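Local coordinates for protein Rab GDP dissociation inhibitor alpha (Naegleria fowleri, PDB 6C87) that probably extracts prenylated Rab GTPases in their GDP-bound form from membranes, keeps them soluble and slows the release of GDP, at residues Tyr13-Leu18 with Met290-Pro295; Val311-Ser316 with Asn385-Lys390; Asp342-Val347 with Asp416-Phe421. All blocks are in the same frame, centred on the assembly; numbering follows the deposited sequence.

How the contacts relate
From the N terminus, strand 15-18 is met, after 271 intervening residues, by strand 290-293, and contact 1 closes a long loop in the parallel sheet. The chain runs on into strand 302-315, whose last residues open contact 2. Contact 3 opens next, at 342-347, before 385-390 returns to close contact 2, pairing strands 302-315 and 389-400; 416-421 closes contact 3, tying the loop before helix 422-436 to strand 343-349. Contacts 2 and 3 cross, each with 68 residues between its two segments, whereas contact 1 precedes both in series. Contacts 2 and 3 both reach the large mixed sheet, their centres about 17 Å apart. Contact 1 lies in the other sheet, its centre about 38 Å from that of contact 2.

Contact 1. Residues Tyr13-Leu18 with Met290-Pro295; sequences YDVVVL and MVVGDP
Peptide groups are the flat units that meet here: those of the strand at V16 and L18 are hydrogen-bonded to those at M290 and V292 on the next, and no aromatic ring takes part. Above and below this layer the side chains alternate. V15, V17, M290 and V292 share one face of the sheet, V16, L18 and V291 the other, where G293 contributes no side chain. Along the seam, V16 N donates to M290 O at 3.2 Å, V16 O receives V292 N at 2.8 Å, and V292 O receives L18 N at 2.6 Å. V16 and V292 thus each use both their N-H and their C=O across the seam, the ladder of a parallel pair with the strands only 17° apart. Weak bonds continue it at both ends, from M290 N to D14 O and from D294 N to L18 O.

On the face of V15 and V17, V292 reaches both valines: its CG2 lies 4.0 Å from V15 CG1, and its CB is 4.1 Å from V17 CG2, with the side chains of V17 and V292 running side by side. On the face of V16 and L18, V291 carries CG2 anti to its own nitrogen, while CG1 takes the remaining space between N and C (chi1 62°). That rotation lays CG2 against L18 CD1, 3.9 Å away, the two side chains crossing at a slant.

Strand 15-18 is the middle strand of a Rossmann-type parallel sheet, ordered 3-2-1-4-5, and 290-293 is next to it; the GDI family shares this fold with FAD-dependent flavoproteins. Strand 38-41 flanks 15-18, with V15 and V17 bonded to L39, and strand 409-411 lies beside 290-293, where F410 touches M290 and V292. Helix 22-33 packs on V15 and V17 through L31, E24 and S28.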
loop_
_atom_site.group_PDB
_atom_site.type_symbol
_atom_site.label_atom_id
_atom_site.label_comp_id
_atom_site.label_asym_id
_atom_site.label_seq_id
_atom_site.Cartn_x
_atom_site.Cartn_y
_atom_site.Cartn_z
ATOM N N TYR A 13 26.954 -1.751 16.657
ATOM C CA TYR A 13 25.515 -1.955 16.618
ATOM C C TYR A 13 24.919 -1.186 15.450
ATOM O O TYR A 13 25.517 -0.238 14.933
ATOM C CB TYR A 13 24.841 -1.501 17.923
ATOM C CG TYR A 13 25.363 -2.200 19.155
ATOM C CD1 TYR A 13 24.726 -3.328 19.657
ATOM C CD2 TYR A 13 26.494 -1.733 19.817
ATOM C CE1 TYR A 13 25.201 -3.975 20.787
ATOM C CE2 TYR A 13 26.977 -2.374 20.948
ATOM C CZ TYR A 13 26.326 -3.495 21.426
ATOM O OH TYR A 13 26.799 -4.142 22.545
ATOM N N ASP A 14 23.735 -1.624 15.022
ATOM C CA ASP A 14 22.975 -0.842 14.056
ATOM C C ASP A 14 22.407 0.415 14.703
ATOM O O ASP A 14 22.541 1.518 14.161
ATOM C CB ASP A 14 21.854 -1.686 13.451
ATOM C CG ASP A 14 22.372 -2.822 12.596
ATOM O OD1 ASP A 14 23.281 -2.595 11.769
ATOM O OD2 ASP A 14 21.859 -3.948 12.744
ATOM N N VAL A 15 21.777 0.268 15.870
ATOM C CA VAL A 15 21.102 1.366 16.556
ATOM C C VAL A 15 21.390 1.284 18.048
ATOM O O VAL A 15 21.460 0.189 18.617
ATOM C CB VAL A 15 19.579 1.328 16.310
ATOM C CG1 VAL A 15 18.887 2.476 17.028
ATOM C CG2 VAL A 15 19.262 1.361 14.814
ATOM N N VAL A 16 21.553 2.446 18.683
ATOM C CA VAL A 16 21.575 2.567 20.136
ATOM C C VAL A 16 20.298 3.278 20.571
ATOM O O VAL A 16 19.957 4.334 20.028
ATOM C CB VAL A 16 22.817 3.329 20.632
ATOM C CG1 VAL A 16 22.728 3.565 22.135
ATOM C CG2 VAL A 16 24.075 2.571 20.295
ATOM N N VAL A 17 19.585 2.693 21.534
ATOM C CA VAL A 17 18.357 3.261 22.080
ATOM C C VAL A 17 18.618 3.688 23.522
ATOM O O VAL A 17 19.167 2.912 24.314
ATOM C CB VAL A 17 17.189 2.263 22.013
ATOM C CG1 VAL A 17 15.922 2.888 22.601
ATOM C CG2 VAL A 17 16.950 1.819 20.578
ATOM N N LEU A 18 18.189 4.902 23.871
ATOM C CA LEU A 18 18.460 5.489 25.179
ATOM C C LEU A 18 17.148 5.791 25.900
ATOM O O LEU A 18 16.340 6.592 25.418
ATOM C CB LEU A 18 19.302 6.754 25.021
ATOM C CG LEU A 18 20.644 6.534 24.313
ATOM C CD1 LEU A 18 21.457 7.823 24.187
ATOM C CD2 LEU A 18 21.453 5.470 25.036
ATOM N N MET A 290 22.726 4.952 14.003
ATOM C CA MET A 290 21.646 5.807 14.478
ATOM C C MET A 290 21.577 5.732 15.993
ATOM O O MET A 290 22.052 4.773 16.608
ATOM C CB MET A 290 20.284 5.386 13.918
ATOM C CG MET A 290 20.146 5.453 12.422
ATOM S SD MET A 290 18.748 4.468 11.869
ATOM C CE MET A 290 18.700 4.906 10.130
ATOM N N VAL A 291 20.957 6.745 16.594
ATOM C CA VAL A 291 20.651 6.732 18.018
ATOM C C VAL A 291 19.202 7.163 18.216
ATOM O O VAL A 291 18.697 8.032 17.496
ATOM C CB VAL A 291 21.637 7.617 18.815
ATOM C CG1 VAL A 291 21.537 9.071 18.384
ATOM C CG2 VAL A 291 21.393 7.463 20.316
ATOM N N VAL A 292 18.527 6.533 19.179
ATOM C CA VAL A 292 17.123 6.782 19.494
ATOM C C VAL A 292 17.010 7.028 20.993
ATOM O O VAL A 292 17.644 6.324 21.788
ATOM C CB VAL A 292 16.222 5.595 19.067
ATOM C CG1 VAL A 292 14.791 5.773 19.561
ATOM C CG2 VAL A 292 16.241 5.416 17.554
ATOM N N GLY A 293 16.227 8.036 21.385
ATOM C CA GLY A 293 16.079 8.310 22.808
ATOM C C GLY A 293 15.006 9.333 23.118
ATOM O O GLY A 293 14.468 10.002 22.232
ATOM N N ASP A 294 14.712 9.455 24.420
ATOM C CA ASP A 294 13.740 10.430 24.888
ATOM C C ASP A 294 14.423 11.775 25.104
ATOM O O ASP A 294 15.649 11.838 25.208
ATOM C CB ASP A 294 13.070 9.937 26.178
ATOM C CG ASP A 294 14.001 9.951 27.379
ATOM O OD1 ASP A 294 14.414 8.856 27.817
ATOM O OD2 ASP A 294 14.318 11.050 27.892
ATOM N N PRO A 295 13.655 12.875 25.181
ATOM C CA PRO A 295 14.276 14.213 25.205
ATOM C C PRO A 295 15.381 14.410 26.239
ATOM O O PRO A 295 16.293 15.210 25.988
ATOM C CB PRO A 295 13.081 15.133 25.499
ATOM C CG PRO A 295 11.927 14.445 24.895
ATOM C CD PRO A 295 12.184 12.966 25.089
#

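Contact 2. Residues Val311-Ser316 with Asn385-Lys390; sequences VICILS and NPIDEK
Two backbone hydrogen bonds join I314 to the incoming chain: I314 N donates to E389 O at 2.9 Å in a nearly straight bond (167° at the hydrogen), and I314 O receives D388 N at 3.0 Å. A side-chain bond extends the polar set, S316 OG giving its proton to D388 OD2 over 2.7 Å. The hydroxyl comes from the syn side of the carboxylate and somewhat out of its plane. One water ties the same end together, accepting from S316 N while donating to D388 OD1 and P386 O, so both carboxylate oxygens of D388 are engaged. P386 itself follows a cis peptide bond.

This is where strands 302-315 and 389-400 come together, an antiparallel pairing in the large mixed sheet, with C313 and K390 as a non-hydrogen-bonded pair.

Apolar contacts centre on I387, which reaches C313 CB with CG2 and L315 CD2 with CG1, each at 3.9 Å. Its first torsion (chi1 -61°) sets CG2 anti to its nitrogen and so sends the two branches to different partners. Further on, the aliphatic part of K390 crosses V311 CG1. Among the charges, E389 bonds R64 in a salt bridge, and K390 makes a weak, long ion pair with E374.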
loop_
_atom_site.group_PDB
_atom_site.type_symbol
_atom_site.label_atom_id
_atom_site.label_comp_id
_atom_site.label_asym_id
_atom_site.label_seq_id
_atom_site.Cartn_x
_atom_site.Cartn_y
_atom_site.Cartn_z
ATOM N N VAL A 311 -1.857 14.694 39.114
ATOM C CA VAL A 311 -2.132 14.569 40.542
ATOM C C VAL A 311 -2.585 13.145 40.806
ATOM O O VAL A 311 -3.666 12.728 40.366
ATOM C CB VAL A 311 -3.179 15.581 41.022
ATOM C CG1 VAL A 311 -3.376 15.421 42.513
ATOM C CG2 VAL A 311 -2.728 16.994 40.702
ATOM N N ILE A 312 -1.785 12.427 41.578
ATOM C CA ILE A 312 -1.974 11.004 41.814
ATOM C C ILE A 312 -2.665 10.858 43.162
ATOM O O ILE A 312 -2.168 11.357 44.182
ATOM C CB ILE A 312 -0.628 10.263 41.743
ATOM C CG1 ILE A 312 0.020 10.549 40.380
ATOM C CG2 ILE A 312 -0.796 8.773 41.942
ATOM C CD1 ILE A 312 1.487 10.177 40.278
ATOM N N CYS A 313 -3.843 10.229 43.152
ATOM C CA CYS A 313 -4.716 10.151 44.317
ATOM C C CYS A 313 -4.994 8.706 44.691
ATOM O O CYS A 313 -5.397 7.904 43.839
ATOM C CB CYS A 313 -6.043 10.873 44.066
ATOM S SG CYS A 313 -5.864 12.546 43.446
ATOM N N ILE A 314 -4.778 8.379 45.960
ATOM C CA ILE A 314 -5.170 7.092 46.514
ATOM C C ILE A 314 -6.527 7.244 47.186
ATOM O O ILE A 314 -6.694 8.063 48.102
ATOM C CB ILE A 314 -4.123 6.559 47.497
ATOM C CG1 ILE A 314 -2.783 6.406 46.765
ATOM C CG2 ILE A 314 -4.618 5.241 48.097
ATOM C CD1 ILE A 314 -1.634 5.955 47.638
ATOM N N LEU A 315 -7.489 6.440 46.746
ATOM C CA LEU A 315 -8.846 6.491 47.261
ATOM C C LEU A 315 -9.177 5.178 47.948
ATOM O O LEU A 315 -8.675 4.115 47.569
ATOM C CB LEU A 315 -9.856 6.760 46.135
ATOM C CG LEU A 315 -9.547 7.912 45.170
ATOM C CD1 LEU A 315 -10.632 8.044 44.118
ATOM C CD2 LEU A 315 -9.408 9.215 45.943
ATOM N N SER A 316 -10.031 5.263 48.963
ATOM C CA SER A 316 -10.593 4.097 49.629
ATOM C C SER A 316 -12.054 3.891 49.242
ATOM O O SER A 316 -12.833 3.304 49.998
ATOM C CB SER A 316 -10.444 4.234 51.141
ATOM O OG SER A 316 -9.122 3.916 51.528
ATOM N N ASN A 385 -13.075 13.534 46.450
ATOM C CA ASN A 385 -12.974 13.578 47.901
ATOM C C ASN A 385 -13.930 12.576 48.540
ATOM O O ASN A 385 -15.037 12.360 48.031
ATOM C CB ASN A 385 -13.270 14.985 48.410
ATOM C CG ASN A 385 -12.101 15.927 48.209
ATOM O OD1 ASN A 385 -10.946 15.553 48.431
ATOM N ND2 ASN A 385 -12.392 17.149 47.770
ATOM N N PRO A 386 -13.543 11.952 49.661
ATOM C CA PRO A 386 -12.264 12.191 50.347
ATOM C C PRO A 386 -11.058 11.470 49.727
ATOM O O PRO A 386 -11.207 10.365 49.214
ATOM C CB PRO A 386 -12.526 11.670 51.766
ATOM C CG PRO A 386 -13.621 10.678 51.629
ATOM C CD PRO A 386 -14.385 10.964 50.359
ATOM N N ILE A 387 -9.879 12.092 49.799
ATOM C CA ILE A 387 -8.644 11.553 49.231
ATOM C C ILE A 387 -7.691 11.178 50.362
ATOM O O ILE A 387 -7.336 12.026 51.190
ATOM C CB ILE A 387 -7.990 12.560 48.266
ATOM C CG1 ILE A 387 -8.938 12.878 47.104
ATOM C CG2 ILE A 387 -6.655 12.036 47.753
ATOM C CD1 ILE A 387 -8.447 13.978 46.193
ATOM N N ASP A 388 -7.238 9.919 50.369
ATOM C CA ASP A 388 -6.358 9.446 51.437
ATOM C C ASP A 388 -4.973 10.063 51.325
ATOM O O ASP A 388 -4.408 10.533 52.320
ATOM C CB ASP A 388 -6.252 7.919 51.396
ATOM C CG ASP A 388 -7.502 7.219 51.896
ATOM O OD1 ASP A 388 -8.505 7.887 52.246
ATOM O OD2 ASP A 388 -7.472 5.973 51.929
ATOM N N GLU A 389 -4.396 10.027 50.129
ATOM C CA GLU A 389 -3.085 10.585 49.831
ATOM C C GLU A 389 -3.096 11.166 48.434
ATOM O O GLU A 389 -3.743 10.624 47.529
ATOM C CB GLU A 389 -1.940 9.566 49.942
ATOM C CG GLU A 389 -1.533 9.235 51.351
ATOM C CD GLU A 389 -0.821 10.385 52.038
ATOM O OE1 GLU A 389 -0.470 11.373 51.351
ATOM O OE2 GLU A 389 -0.592 10.285 53.264
ATOM N N LYS A 390 -2.400 12.290 48.284
ATOM C CA LYS A 390 -2.348 13.029 47.035
ATOM C C LYS A 390 -0.898 13.399 46.733
ATOM O O LYS A 390 -0.198 13.943 47.595
ATOM C CB LYS A 390 -3.238 14.272 47.133
ATOM C CG LYS A 390 -3.313 15.084 45.880
ATOM C CD LYS A 390 -4.102 16.369 46.070
ATOM C CE LYS A 390 -3.617 17.147 47.285
ATOM N NZ LYS A 390 -3.919 18.589 47.126
HETATM O O HOH W 1 -10.528 7.625 50.047
#

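Contact 3. Residues Asp342-Val347 with Asp416-Phe421; sequences DIYCCV and DATTHF
Y344 spreads its ring over T418 in the tightest part of this contact. T418 CA stands 3.6 Å from the ring centroid and only 5° off the ring normal, a CH-pi contact almost exactly above the middle of one face. The threonine side chain continues in the same direction as the tyrosine: T418 CG2 reaches the phenol end, 3.6 Å from Y344 OH. At the other end of the ring T419 takes over. Its OG1 comes to 3.5 Å from Y344 CB, while its CG2, turned anti to the carbonyl carbon by a chi1 of 47°, lies between the tyrosine CB and C346 SG, 3.9 Å from the sulfur. A417 adds its methyl and its carbonyl oxygen near Y344 CD1.

Looser is the H420 side, where NE2 approaches Y344 CE2 no closer than 4.3 Å and at a slant. The imidazole has its own neighbour within the loop, T418 CB over one face, offset toward the rim. D416 lies beyond the reach of the strand and is partly exposed, whereas every residue that touches across the contact is buried.

The contact fastens the loop ahead of helix 422-436 to strand 343-349 of the mixed sheet. D416 fixes the shape of that loop: its OD1 receives T418 OG1 at 2.7 Å and, weakly, T418 N, and it also forms a salt bridge with K87, which probably favours its charged form.

No hydrogen bond joins the two segments. Two polar atoms near the ring have partners elsewhere, T419 OG1 in Q329 and A417 O in S365, so the pairing probably rests on van der Waals packing and the CH-pi contact, with the polar bonds holding the loop against the tyrosine face.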
loop_
_atom_site.group_PDB
_atom_site.type_symbol
_atom_site.label_atom_id
_atom_site.label_comp_id
_atom_site.label_asym_id
_atom_site.label_seq_id
_atom_site.Cartn_x
_atom_site.Cartn_y
_atom_site.Cartn_z
ATOM N N ASP A 342 -8.313 19.743 27.707
ATOM C CA ASP A 342 -9.101 18.765 28.438
ATOM C C ASP A 342 -8.348 18.308 29.684
ATOM O O ASP A 342 -7.117 18.343 29.743
ATOM C CB ASP A 342 -9.418 17.555 27.554
ATOM C CG ASP A 342 -10.346 17.886 26.388
ATOM O OD1 ASP A 342 -10.671 19.079 26.172
ATOM O OD2 ASP A 342 -10.739 16.932 25.673
ATOM N N ILE A 343 -9.101 17.885 30.690
ATOM C CA ILE A 343 -8.541 17.228 31.859
ATOM C C ILE A 343 -8.914 15.762 31.762
ATOM O O ILE A 343 -10.041 15.422 31.380
ATOM C CB ILE A 343 -9.051 17.810 33.189
ATOM C CG1 ILE A 343 -8.954 19.334 33.191
ATOM C CG2 ILE A 343 -8.245 17.218 34.340
ATOM C CD1 ILE A 343 -9.584 19.972 34.423
ATOM N N TYR A 344 -7.974 14.899 32.113
ATOM C CA TYR A 344 -8.147 13.461 32.019
ATOM C C TYR A 344 -8.009 12.867 33.407
ATOM O O TYR A 344 -7.178 13.318 34.205
ATOM C CB TYR A 344 -7.121 12.843 31.054
ATOM C CG TYR A 344 -7.151 13.484 29.686
ATOM C CD1 TYR A 344 -6.453 14.654 29.432
ATOM C CD2 TYR A 344 -7.910 12.934 28.654
ATOM C CE1 TYR A 344 -6.497 15.255 28.193
ATOM C CE2 TYR A 344 -7.957 13.530 27.402
ATOM C CZ TYR A 344 -7.245 14.695 27.182
ATOM O OH TYR A 344 -7.274 15.312 25.950
ATOM N N CYS A 345 -8.869 11.905 33.716
ATOM C CA CYS A 345 -8.746 11.138 34.950
ATOM C C CYS A 345 -8.972 9.668 34.634
ATOM O O CYS A 345 -10.039 9.290 34.137
ATOM C CB CYS A 345 -9.734 11.612 36.020
ATOM S SG CYS A 345 -9.566 10.671 37.560
ATOM N N CYS A 346 -7.976 8.842 34.920
ATOM C CA CYS A 346 -8.120 7.399 34.819
ATOM C C CYS A 346 -8.009 6.790 36.206
ATOM O O CYS A 346 -7.221 7.249 37.040
ATOM C CB CYS A 346 -7.070 6.784 33.892
ATOM S SG CYS A 346 -5.401 6.904 34.511
ATOM N N VAL A 347 -8.824 5.772 36.451
ATOM C CA VAL A 347 -8.906 5.125 37.748
ATOM C C VAL A 347 -8.576 3.656 37.558
ATOM O O VAL A 347 -9.137 3.001 36.676
ATOM C CB VAL A 347 -10.297 5.296 38.381
ATOM C CG1 VAL A 347 -10.305 4.703 39.785
ATOM C CG2 VAL A 347 -10.695 6.765 38.383
ATOM N N ASP A 416 1.991 13.318 26.521
ATOM C CA ASP A 416 1.007 14.356 26.779
ATOM C C ASP A 416 0.064 13.906 27.889
ATOM O O ASP A 416 0.171 12.795 28.426
ATOM C CB ASP A 416 0.276 14.727 25.484
ATOM C CG ASP A 416 -0.557 13.579 24.896
ATOM O OD1 ASP A 416 -0.947 12.636 25.618
ATOM O OD2 ASP A 416 -0.801 13.610 23.670
ATOM N N ALA A 417 -0.880 14.787 28.231
ATOM C CA ALA A 417 -1.742 14.581 29.390
ATOM C C ALA A 417 -2.811 13.514 29.173
ATOM O O ALA A 417 -3.366 13.014 30.157
ATOM C CB ALA A 417 -2.414 15.897 29.776
ATOM N N THR A 418 -3.109 13.151 27.928
ATOM C CA THR A 418 -4.179 12.198 27.671
ATOM C C THR A 418 -3.927 10.881 28.396
ATOM O O THR A 418 -2.783 10.447 28.578
ATOM C CB THR A 418 -4.330 11.934 26.168
ATOM O OG1 THR A 418 -3.198 11.195 25.683
ATOM C CG2 THR A 418 -4.431 13.253 25.407
ATOM N N THR A 419 -5.022 10.240 28.803
ATOM C CA THR A 419 -4.991 8.934 29.447
ATOM C C THR A 419 -5.335 7.811 28.468
ATOM O O THR A 419 -5.898 6.786 28.864
ATOM C CB THR A 419 -5.938 8.910 30.648
ATOM O OG1 THR A 419 -7.200 9.478 30.276
ATOM C CG2 THR A 419 -5.361 9.719 31.785
ATOM N N HIS A 420 -5.024 7.998 27.189
ATOM C CA HIS A 420 -5.051 6.925 26.207
ATOM C C HIS A 420 -3.816 7.076 25.324
ATOM O O HIS A 420 -3.138 8.107 25.347
ATOM C CB HIS A 420 -6.360 6.912 25.402
ATOM C CG HIS A 420 -6.825 8.264 24.963
ATOM N ND1 HIS A 420 -6.310 8.906 23.856
ATOM C CD2 HIS A 420 -7.767 9.094 25.474
ATOM C CE1 HIS A 420 -6.917 10.069 23.703
ATOM N NE2 HIS A 420 -7.804 10.209 24.673
ATOM N N PHE A 421 -3.508 6.033 24.552
ATOM C CA PHE A 421 -2.175 5.899 23.969
ATOM C C PHE A 421 -2.053 6.316 22.508
ATOM O O PHE A 421 -0.969 6.147 21.941
ATOM C CB PHE A 421 -1.686 4.452 24.114
ATOM C CG PHE A 421 -0.840 4.210 25.334
ATOM C CD1 PHE A 421 0.433 4.762 25.436
ATOM C CD2 PHE A 421 -1.304 3.417 26.373
ATOM C CE1 PHE A 421 1.229 4.534 26.559
ATOM C CE2 PHE A 421 -0.510 3.175 27.498
ATOM C CZ PHE A 421 0.758 3.743 27.592
#